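Local atomic coordinates of decapping and exoribonuclease protein 1 (Kluyveromyces lactis, PDB entry 4GPS), a protein that removes NAD caps and N7-methylguanosine caps from the 5' ends of RNAs and degrades RNA from the 5' end, using divalent metal cations. Residues T238-I247 against Y291-H299; S268-L276 against F377-Q386. All blocks are in the same frame, centred on the assembly; numbering follows the deposited sequence.

In the fold
The contacts sit on opposite sides of the chain's centre, their centres 32 Å apart and their nearest atoms about 13 Å apart, yet both reach the same sheet. Strand 273-285 begins in contact 2, where its hairpin packs on helix 370-393, and runs on to Asp282, a metal ligand whose side chain lies about 4 Å from that of Ile294 in contact 1. Its antiparallel neighbour, strand 290-297, brings Glu293 and Ile294 to the same metal site, and helix 233-246 adds Glu243. A citrate, probably from the crystallisation liquor, about 4 Å from the Lys295 side chain may mark the pocket. Contact 2 lies away from these sites, on the far flank of the nuclease fold.

Contact 1: residues T238-I247 against Y291-H299; sequences TGFALEDLLI and YTEIKSSVH
Ile294 points from strand 290-297 into helix 233-246, at the middle of the E-X-K element (Glu293, Ile294, Lys295) of a PD-(D/E)XK nuclease. Starting at CB, the Ile294 side chain meets Glu243 CG at 4.0 Å. Its CG2 branch, anti to the backbone N, reaches Leu242 CD2 at 3.7 Å and also packs against Leu246 CD1. The other branch ends at CD1, which lies 3.7 Å from Ile247 CD1, just past the helix, so one isoleucine is held by four side chains. Glu243 uses its aliphatic part for this packing; with CG beside the backbone N (chi1 -71°) and the chain extended beyond it, the carboxylate is carried past Ile294 to the metal-binding side. Glu243 and Glu293 bind the divalent metal, as does Ile294, presumably through its main-chain carbonyl oxygen; Lys295, on the strand face turned from the helix, probably binds substrate. Leu242 CD2 also presses on the strand backbone, 3.3 Å from Lys295 O. Further along, helix and strand draw closest at Gly239, which has no side chain to keep Ser296 off: Gly239 CA lies 3.7 Å from Ser296 CB. Beside it, Thr238 OG1 and Ser296 OG share a hydrogen bond of 3.1 Å.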
loop_
_atom_site.group_PDB
_atom_site.type_symbol
_atom_site.label_atom_id
_atom_site.label_comp_id
_atom_site.label_asym_id
_atom_site.label_seq_id
_atom_site.Cartn_x
_atom_site.Cartn_y
_atom_site.Cartn_z
ATOM N N THR A 238 -17.604 -7.756 -3.710
ATOM C CA THR A 238 -17.814 -8.304 -2.360
ATOM C C THR A 238 -16.901 -7.545 -1.394
ATOM O O THR A 238 -17.185 -7.469 -0.200
ATOM C CB THR A 238 -17.535 -9.855 -2.257
ATOM O OG1 THR A 238 -16.187 -10.072 -1.832
ATOM C CG2 THR A 238 -17.771 -10.557 -3.599
ATOM N N GLY A 239 -15.818 -6.972 -1.936
ATOM C CA GLY A 239 -14.892 -6.168 -1.151
ATOM C C GLY A 239 -15.564 -4.870 -0.697
ATOM O O GLY A 239 -15.432 -4.475 0.467
ATOM N N PHE A 240 -16.290 -4.208 -1.606
ATOM C CA PHE A 240 -17.010 -2.978 -1.261
ATOM C C PHE A 240 -18.118 -3.292 -0.262
ATOM O O PHE A 240 -18.311 -2.541 0.697
ATOM C CB PHE A 240 -17.618 -2.301 -2.499
ATOM C CG PHE A 240 -16.602 -1.610 -3.363
ATOM C CD1 PHE A 240 -15.822 -0.578 -2.847
ATOM C CD2 PHE A 240 -16.387 -2.027 -4.679
ATOM C CE1 PHE A 240 -14.832 0.030 -3.625
ATOM C CE2 PHE A 240 -15.404 -1.434 -5.470
ATOM C CZ PHE A 240 -14.622 -0.404 -4.944
ATOM N N ALA A 241 -18.833 -4.399 -0.480
ATOM C CA ALA A 241 -19.887 -4.806 0.435
ATOM C C ALA A 241 -19.322 -5.082 1.838
ATOM O O ALA A 241 -19.941 -4.732 2.839
ATOM C CB ALA A 241 -20.601 -6.047 -0.094
ATOM N N LEU A 242 -18.149 -5.701 1.921
ATOM C CA LEU A 242 -17.575 -5.983 3.237
ATOM C C LEU A 242 -17.270 -4.659 3.969
ATOM O O LEU A 242 -17.636 -4.501 5.140
ATOM C CB LEU A 242 -16.311 -6.858 3.120
ATOM C CG LEU A 242 -15.559 -7.060 4.444
ATOM C CD1 LEU A 242 -16.419 -7.835 5.446
ATOM C CD2 LEU A 242 -14.295 -7.802 4.183
ATOM N N GLU A 243 -16.624 -3.714 3.284
ATOM C CA GLU A 243 -16.326 -2.405 3.878
ATOM C C GLU A 243 -17.649 -1.736 4.292
ATOM O O GLU A 243 -17.787 -1.196 5.401
ATOM C CB GLU A 243 -15.578 -1.531 2.858
ATOM C CG GLU A 243 -14.143 -2.037 2.620
ATOM C CD GLU A 243 -13.468 -1.501 1.367
ATOM O OE1 GLU A 243 -12.337 -1.966 1.067
ATOM O OE2 GLU A 243 -14.058 -0.624 0.691
ATOM N N ASP A 244 -18.629 -1.806 3.398
ATOM C CA ASP A 244 -19.945 -1.220 3.638
ATOM C C ASP A 244 -20.560 -1.729 4.943
ATOM O O ASP A 244 -21.030 -0.949 5.766
ATOM C CB ASP A 244 -20.874 -1.555 2.476
ATOM C CG ASP A 244 -21.865 -0.450 2.194
ATOM O OD1 ASP A 244 -22.588 -0.041 3.133
ATOM O OD2 ASP A 244 -21.922 0.009 1.026
ATOM N N LEU A 245 -20.554 -3.047 5.111
ATOM C CA LEU A 245 -21.079 -3.718 6.300
ATOM C C LEU A 245 -20.322 -3.402 7.628
ATOM O O LEU A 245 -20.943 -3.317 8.681
ATOM C CB LEU A 245 -21.080 -5.240 6.027
ATOM C CG LEU A 245 -21.481 -6.217 7.135
ATOM C CD1 LEU A 245 -23.007 -6.087 7.398
ATOM C CD2 LEU A 245 -21.105 -7.648 6.712
ATOM N N LEU A 246 -19.000 -3.200 7.580
ATOM C CA LEU A 246 -18.210 -2.945 8.804
ATOM C C LEU A 246 -18.063 -1.475 9.215
ATOM O O LEU A 246 -17.764 -1.159 10.363
ATOM C CB LEU A 246 -16.802 -3.587 8.664
ATOM C CG LEU A 246 -16.816 -5.105 8.352
ATOM C CD1 LEU A 246 -15.465 -5.572 7.986
ATOM C CD2 LEU A 246 -17.348 -5.906 9.508
ATOM N N ILE A 247 -18.292 -0.574 8.270
ATOM C CA ILE A 247 -18.114 0.858 8.516
ATOM C C ILE A 247 -19.422 1.657 8.695
ATOM O O ILE A 247 -20.359 1.509 7.907
ATOM C CB ILE A 247 -17.295 1.476 7.324
ATOM C CG1 ILE A 247 -15.977 0.706 7.137
ATOM C CG2 ILE A 247 -16.980 2.913 7.585
ATOM C CD1 ILE A 247 -15.294 0.956 5.776
ATOM N N TYR A 291 -6.004 3.298 12.661
ATOM C CA TYR A 291 -6.551 3.056 11.337
ATOM C C TYR A 291 -6.685 1.540 11.170
ATOM O O TYR A 291 -5.839 0.779 11.645
ATOM C CB TYR A 291 -5.611 3.611 10.273
ATOM C CG TYR A 291 -5.632 5.103 10.191
ATOM C CD1 TYR A 291 -6.849 5.791 10.088
ATOM C CD2 TYR A 291 -4.439 5.833 10.151
ATOM C CE1 TYR A 291 -6.885 7.177 9.941
ATOM C CE2 TYR A 291 -4.458 7.217 9.999
ATOM C CZ TYR A 291 -5.678 7.884 9.891
ATOM O OH TYR A 291 -5.672 9.236 9.688
ATOM N N THR A 292 -7.748 1.117 10.495
ATOM C CA THR A 292 -8.040 -0.299 10.266
ATOM C C THR A 292 -8.393 -0.499 8.773
ATOM O O THR A 292 -9.392 0.029 8.273
ATOM C CB THR A 292 -9.209 -0.727 11.179
ATOM O OG1 THR A 292 -8.809 -0.525 12.543
ATOM C CG2 THR A 292 -9.604 -2.219 10.942
ATOM N N GLU A 293 -7.533 -1.231 8.067
ATOM C CA GLU A 293 -7.689 -1.492 6.643
ATOM C C GLU A 293 -8.398 -2.841 6.500
ATOM O O GLU A 293 -7.960 -3.867 7.040
ATOM C CB GLU A 293 -6.314 -1.500 5.956
ATOM C CG GLU A 293 -5.444 -0.322 6.401
ATOM C CD GLU A 293 -4.515 0.188 5.325
ATOM O OE1 GLU A 293 -4.993 0.408 4.197
ATOM O OE2 GLU A 293 -3.315 0.385 5.602
ATOM N N ILE A 294 -9.513 -2.794 5.785
ATOM C CA ILE A 294 -10.400 -3.917 5.559
ATOM C C ILE A 294 -10.092 -4.687 4.266
ATOM O O ILE A 294 -9.977 -4.105 3.182
ATOM C CB ILE A 294 -11.845 -3.380 5.548
ATOM C CG1 ILE A 294 -12.085 -2.662 6.884
ATOM C CG2 ILE A 294 -12.865 -4.510 5.266
ATOM C CD1 ILE A 294 -13.432 -2.054 7.012
ATOM N N LYS A 295 -9.941 -6.000 4.405
ATOM C CA LYS A 295 -9.647 -6.875 3.265
ATOM C C LYS A 295 -10.679 -8.006 3.206
ATOM O O LYS A 295 -11.068 -8.581 4.239
ATOM C CB LYS A 295 -8.230 -7.475 3.377
ATOM C CG LYS A 295 -7.098 -6.475 3.253
ATOM C CD LYS A 295 -7.022 -5.884 1.842
ATOM C CE LYS A 295 -5.904 -4.902 1.727
ATOM N NZ LYS A 295 -5.832 -4.303 0.382
ATOM N N SER A 296 -11.125 -8.288 1.991
ATOM C CA SER A 296 -12.078 -9.352 1.722
ATOM C C SER A 296 -11.259 -10.548 1.219
ATOM O O SER A 296 -10.438 -10.403 0.323
ATOM C CB SER A 296 -13.051 -8.899 0.638
ATOM O OG SER A 296 -13.939 -9.936 0.286
ATOM N N SER A 297 -11.472 -11.734 1.780
ATOM C CA SER A 297 -10.698 -12.885 1.325
ATOM C C SER A 297 -11.394 -14.234 1.491
ATOM O O SER A 297 -12.390 -14.379 2.194
ATOM C CB SER A 297 -9.372 -12.927 2.098
ATOM O OG SER A 297 -8.433 -13.797 1.509
ATOM N N VAL A 298 -10.851 -15.229 0.824
ATOM C CA VAL A 298 -11.351 -16.577 0.979
ATOM C C VAL A 298 -10.246 -17.133 1.935
ATOM O O VAL A 298 -9.145 -16.562 1.979
ATOM C CB VAL A 298 -11.382 -17.231 -0.425
ATOM C CG1 VAL A 298 -10.278 -18.198 -0.600
ATOM C CG2 VAL A 298 -12.753 -17.792 -0.692
ATOM N N HIS A 299 -10.513 -18.168 2.735
ATOM C CA HIS A 299 -9.464 -18.691 3.629
ATOM C C HIS A 299 -8.134 -18.918 2.888
ATOM O O HIS A 299 -8.105 -19.380 1.750
ATOM C CB HIS A 299 -9.933 -19.965 4.363
ATOM C CG HIS A 299 -10.794 -19.674 5.565
ATOM N ND1 HIS A 299 -10.298 -19.086 6.717
ATOM C CD2 HIS A 299 -12.126 -19.828 5.771
ATOM C CE1 HIS A 299 -11.286 -18.891 7.574
ATOM N NE2 HIS A 299 -12.406 -19.331 7.025
#

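Contact 2: residues S268-L276 against F377-Q386; sequences SLNDEIDLL and FQHIFQVLKQ
Gln378 lies alongside Leu269, the two side chains running in opposite directions so that the amide overlaps the leucine's CD1, 3.5 Å from NE2. This is where the beta hairpin joining strands 259-268 and 273-285 packs against helix 370-393, which crosses the start of the second strand at 99°. The glutamine chain bends at chi2 (-62°), bringing NE2 to Leu269 O at 3.0 Å; the acceptor lies in the amide plane and the N-H points at it fairly straight, at 156°. With an alanine here, the Leu269 carbonyl would probably lose this donor and CD1 the amide lying against it. On the buried side, Leu269 CD2 is modelled too close to the Phe377 ring for its exact position to be trusted, while Leu275 CD1 approaches Phe377 CZ at the ring edge (4.1 Å). Phe381 carries this apolar core onward, meeting Phe178 edge-to-face. At the solvent side, Glu272 OE1 takes two donors from successive turns of the helix. Lys385 NZ makes a 2.7 Å salt bridge to Glu272 OE1, on the anti lone pair of that oxygen; Gln382 NE2 reaches the same Glu272 OE1 at 3.0 Å from above the carboxylate plane, its amide perpendicular to the carboxylate.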
loop_
_atom_site.group_PDB
_atom_site.type_symbol
_atom_site.label_atom_id
_atom_site.label_comp_id
_atom_site.label_asym_id
_atom_site.label_seq_id
_atom_site.Cartn_x
_atom_site.Cartn_y
_atom_site.Cartn_z
ATOM N N SER A 268 11.350 8.112 6.300
ATOM C CA SER A 268 12.703 8.092 5.782
ATOM C C SER A 268 13.018 6.689 5.302
ATOM O O SER A 268 12.700 5.697 5.968
ATOM C CB SER A 268 13.675 8.516 6.888
ATOM O OG SER A 268 14.973 8.657 6.377
ATOM N N LEU A 269 13.625 6.611 4.130
ATOM C CA LEU A 269 13.987 5.340 3.559
ATOM C C LEU A 269 15.511 5.198 3.587
ATOM O O LEU A 269 16.047 4.104 3.832
ATOM C CB LEU A 269 13.417 5.286 2.132
ATOM C CG LEU A 269 13.924 4.643 0.838
ATOM C CD1 LEU A 269 15.063 3.690 1.006
ATOM C CD2 LEU A 269 12.756 3.940 0.219
ATOM N N ASN A 270 16.174 6.338 3.395
ATOM C CA ASN A 270 17.632 6.464 3.312
ATOM C C ASN A 270 18.179 7.687 3.965
ATOM O O ASN A 270 17.460 8.571 4.379
ATOM C CB ASN A 270 18.071 6.649 1.854
ATOM C CG ASN A 270 18.553 5.424 1.281
ATOM O OD1 ASN A 270 18.504 4.387 1.939
ATOM N ND2 ASN A 270 19.027 5.484 0.056
ATOM N N ASP A 271 19.495 7.762 3.937
ATOM C CA ASP A 271 20.169 8.929 4.421
ATOM C C ASP A 271 20.055 9.943 3.285
ATOM O O ASP A 271 20.384 11.106 3.455
ATOM C CB ASP A 271 21.625 8.598 4.715
ATOM C CG ASP A 271 21.833 8.158 6.152
ATOM O OD1 ASP A 271 22.918 7.607 6.449
ATOM O OD2 ASP A 271 20.917 8.375 6.988
ATOM N N GLU A 272 19.573 9.497 2.123
ATOM C CA GLU A 272 19.438 10.402 0.980
ATOM C C GLU A 272 17.997 10.507 0.459
ATOM O O GLU A 272 17.665 11.416 -0.313
ATOM C CB GLU A 272 20.329 9.920 -0.169
ATOM C CG GLU A 272 21.825 9.929 0.100
ATOM C CD GLU A 272 22.606 9.167 -0.961
ATOM O OE1 GLU A 272 22.237 9.223 -2.155
ATOM O OE2 GLU A 272 23.607 8.507 -0.605
ATOM N N ILE A 273 17.139 9.603 0.925
ATOM C CA ILE A 273 15.778 9.510 0.427
ATOM C C ILE A 273 14.626 9.490 1.453
ATOM O O ILE A 273 14.679 8.733 2.404
ATOM C CB ILE A 273 15.678 8.202 -0.424
ATOM C CG1 ILE A 273 16.618 8.289 -1.619
ATOM C CG2 ILE A 273 14.228 7.920 -0.832
ATOM C CD1 ILE A 273 16.813 6.912 -2.308
ATOM N N ASP A 274 13.593 10.315 1.238
ATOM C CA ASP A 274 12.395 10.326 2.087
ATOM C C ASP A 274 11.237 10.004 1.154
ATOM O O ASP A 274 11.369 10.145 -0.056
ATOM C CB ASP A 274 12.082 11.706 2.718
ATOM C CG ASP A 274 12.955 12.033 3.903
ATOM O OD1 ASP A 274 13.506 11.099 4.508
ATOM O OD2 ASP A 274 13.085 13.236 4.227
ATOM N N LEU A 275 10.103 9.607 1.729
ATOM C CA LEU A 275 8.903 9.319 0.972
ATOM C C LEU A 275 7.724 10.116 1.546
ATOM O O LEU A 275 7.555 10.175 2.765
ATOM C CB LEU A 275 8.549 7.836 1.059
ATOM C CG LEU A 275 9.359 6.760 0.362
ATOM C CD1 LEU A 275 8.416 5.553 0.158
ATOM C CD2 LEU A 275 9.914 7.257 -0.967
ATOM N N LEU A 276 6.921 10.742 0.686
ATOM C CA LEU A 276 5.731 11.470 1.143
ATOM C C LEU A 276 4.650 10.701 0.377
ATOM O O LEU A 276 4.549 10.805 -0.834
ATOM C CB LEU A 276 5.769 12.931 0.707
ATOM C CG LEU A 276 4.522 13.701 1.107
ATOM C CD1 LEU A 276 4.476 13.915 2.605
ATOM C CD2 LEU A 276 4.546 15.042 0.419
ATOM N N PHE A 377 13.439 -2.973 -1.869
ATOM C CA PHE A 377 12.938 -1.634 -1.620
ATOM C C PHE A 377 14.100 -0.629 -1.504
ATOM O O PHE A 377 14.108 0.399 -2.183
ATOM C CB PHE A 377 12.121 -1.637 -0.321
ATOM C CG PHE A 377 11.641 -0.286 0.105
ATOM C CD1 PHE A 377 11.855 0.155 1.399
ATOM C CD2 PHE A 377 10.865 0.497 -0.749
ATOM C CE1 PHE A 377 11.280 1.348 1.846
ATOM C CE2 PHE A 377 10.288 1.686 -0.320
ATOM C CZ PHE A 377 10.489 2.109 0.982
ATOM N N GLN A 378 15.046 -0.940 -0.616
ATOM C CA GLN A 378 16.238 -0.125 -0.373
ATOM C C GLN A 378 17.035 0.039 -1.644
ATOM O O GLN A 378 17.566 1.127 -1.899
ATOM C CB GLN A 378 17.156 -0.795 0.665
ATOM C CG GLN A 378 16.688 -0.654 2.125
ATOM C CD GLN A 378 16.642 0.808 2.580
ATOM O OE1 GLN A 378 17.550 1.587 2.269
ATOM N NE2 GLN A 378 15.594 1.179 3.324
ATOM N N HIS A 379 17.113 -1.040 -2.433
ATOM C CA HIS A 379 17.878 -1.027 -3.683
ATOM C C HIS A 379 17.350 -0.169 -4.831
ATOM O O HIS A 379 18.021 0.802 -5.190
ATOM C CB HIS A 379 18.108 -2.453 -4.219
ATOM C CG HIS A 379 18.983 -2.501 -5.439
ATOM N ND1 HIS A 379 20.356 -2.405 -5.377
ATOM C CD2 HIS A 379 18.677 -2.600 -6.756
ATOM C CE1 HIS A 379 20.859 -2.444 -6.601
ATOM N NE2 HIS A 379 19.862 -2.564 -7.454
ATOM N N ILE A 380 16.187 -0.501 -5.415
ATOM C CA ILE A 380 15.693 0.281 -6.568
ATOM C C ILE A 380 15.417 1.697 -6.239
ATOM O O ILE A 380 15.520 2.531 -7.126
ATOM C CB ILE A 380 14.358 -0.199 -7.258
ATOM C CG1 ILE A 380 13.634 -1.158 -6.358
ATOM C CG2 ILE A 380 14.605 -0.642 -8.709
ATOM C CD1 ILE A 380 12.806 -0.417 -5.411
ATOM N N PHE A 381 15.031 2.009 -5.003
ATOM C CA PHE A 381 14.810 3.422 -4.777
ATOM C C PHE A 381 16.096 4.233 -4.877
ATOM O O PHE A 381 16.077 5.340 -5.388
ATOM C CB PHE A 381 14.036 3.674 -3.485
ATOM C CG PHE A 381 12.556 3.651 -3.690
ATOM C CD1 PHE A 381 11.898 4.772 -4.167
ATOM C CD2 PHE A 381 11.821 2.488 -3.455
ATOM C CE1 PHE A 381 10.518 4.739 -4.403
ATOM C CE2 PHE A 381 10.468 2.444 -3.686
ATOM C CZ PHE A 381 9.803 3.570 -4.162
ATOM N N GLN A 382 17.216 3.654 -4.459
ATOM C CA GLN A 382 18.492 4.342 -4.545
ATOM C C GLN A 382 18.878 4.372 -6.020
ATOM O O GLN A 382 19.335 5.387 -6.544
ATOM C CB GLN A 382 19.557 3.601 -3.725
ATOM C CG GLN A 382 20.917 4.305 -3.647
ATOM C CD GLN A 382 20.825 5.698 -3.028
ATOM O OE1 GLN A 382 19.945 5.962 -2.217
ATOM N NE2 GLN A 382 21.741 6.588 -3.410
ATOM N N VAL A 383 18.670 3.262 -6.712
ATOM C CA VAL A 383 18.988 3.225 -8.130
ATOM C C VAL A 383 18.124 4.272 -8.883
ATOM O O VAL A 383 18.653 5.081 -9.665
ATOM C CB VAL A 383 18.786 1.784 -8.673
ATOM C CG1 VAL A 383 18.858 1.764 -10.188
ATOM C CG2 VAL A 383 19.851 0.855 -8.065
ATOM N N LEU A 384 16.814 4.282 -8.624
ATOM C CA LEU A 384 15.904 5.238 -9.266
ATOM C C LEU A 384 16.256 6.709 -8.977
ATOM O O LEU A 384 16.202 7.557 -9.873
ATOM C CB LEU A 384 14.456 4.992 -8.831
ATOM C CG LEU A 384 13.784 3.744 -9.382
ATOM C CD1 LEU A 384 12.526 3.441 -8.610
ATOM C CD2 LEU A 384 13.477 3.943 -10.860
ATOM N N LYS A 385 16.624 7.007 -7.734
ATOM C CA LYS A 385 16.956 8.377 -7.374
ATOM C C LYS A 385 18.202 8.878 -8.089
ATOM O O LYS A 385 18.177 9.929 -8.728
ATOM C CB LYS A 385 17.144 8.496 -5.872
ATOM C CG LYS A 385 17.238 9.932 -5.429
ATOM C CD LYS A 385 18.657 10.387 -5.281
ATOM C CE LYS A 385 19.249 9.863 -3.997
ATOM N NZ LYS A 385 20.541 10.547 -3.731
ATOM N N GLN A 386 19.290 8.121 -7.980
ATOM C CA GLN A 386 20.553 8.481 -8.618
ATOM C C GLN A 386 20.407 8.654 -10.130
ATOM O O GLN A 386 20.891 9.635 -10.707
ATOM C CB GLN A 386 21.630 7.415 -8.321
ATOM C CG GLN A 386 22.246 7.532 -6.916
ATOM C CD GLN A 386 22.837 8.923 -6.650
ATOM O OE1 GLN A 386 23.933 9.243 -7.122
ATOM N NE2 GLN A 386 22.096 9.764 -5.912
#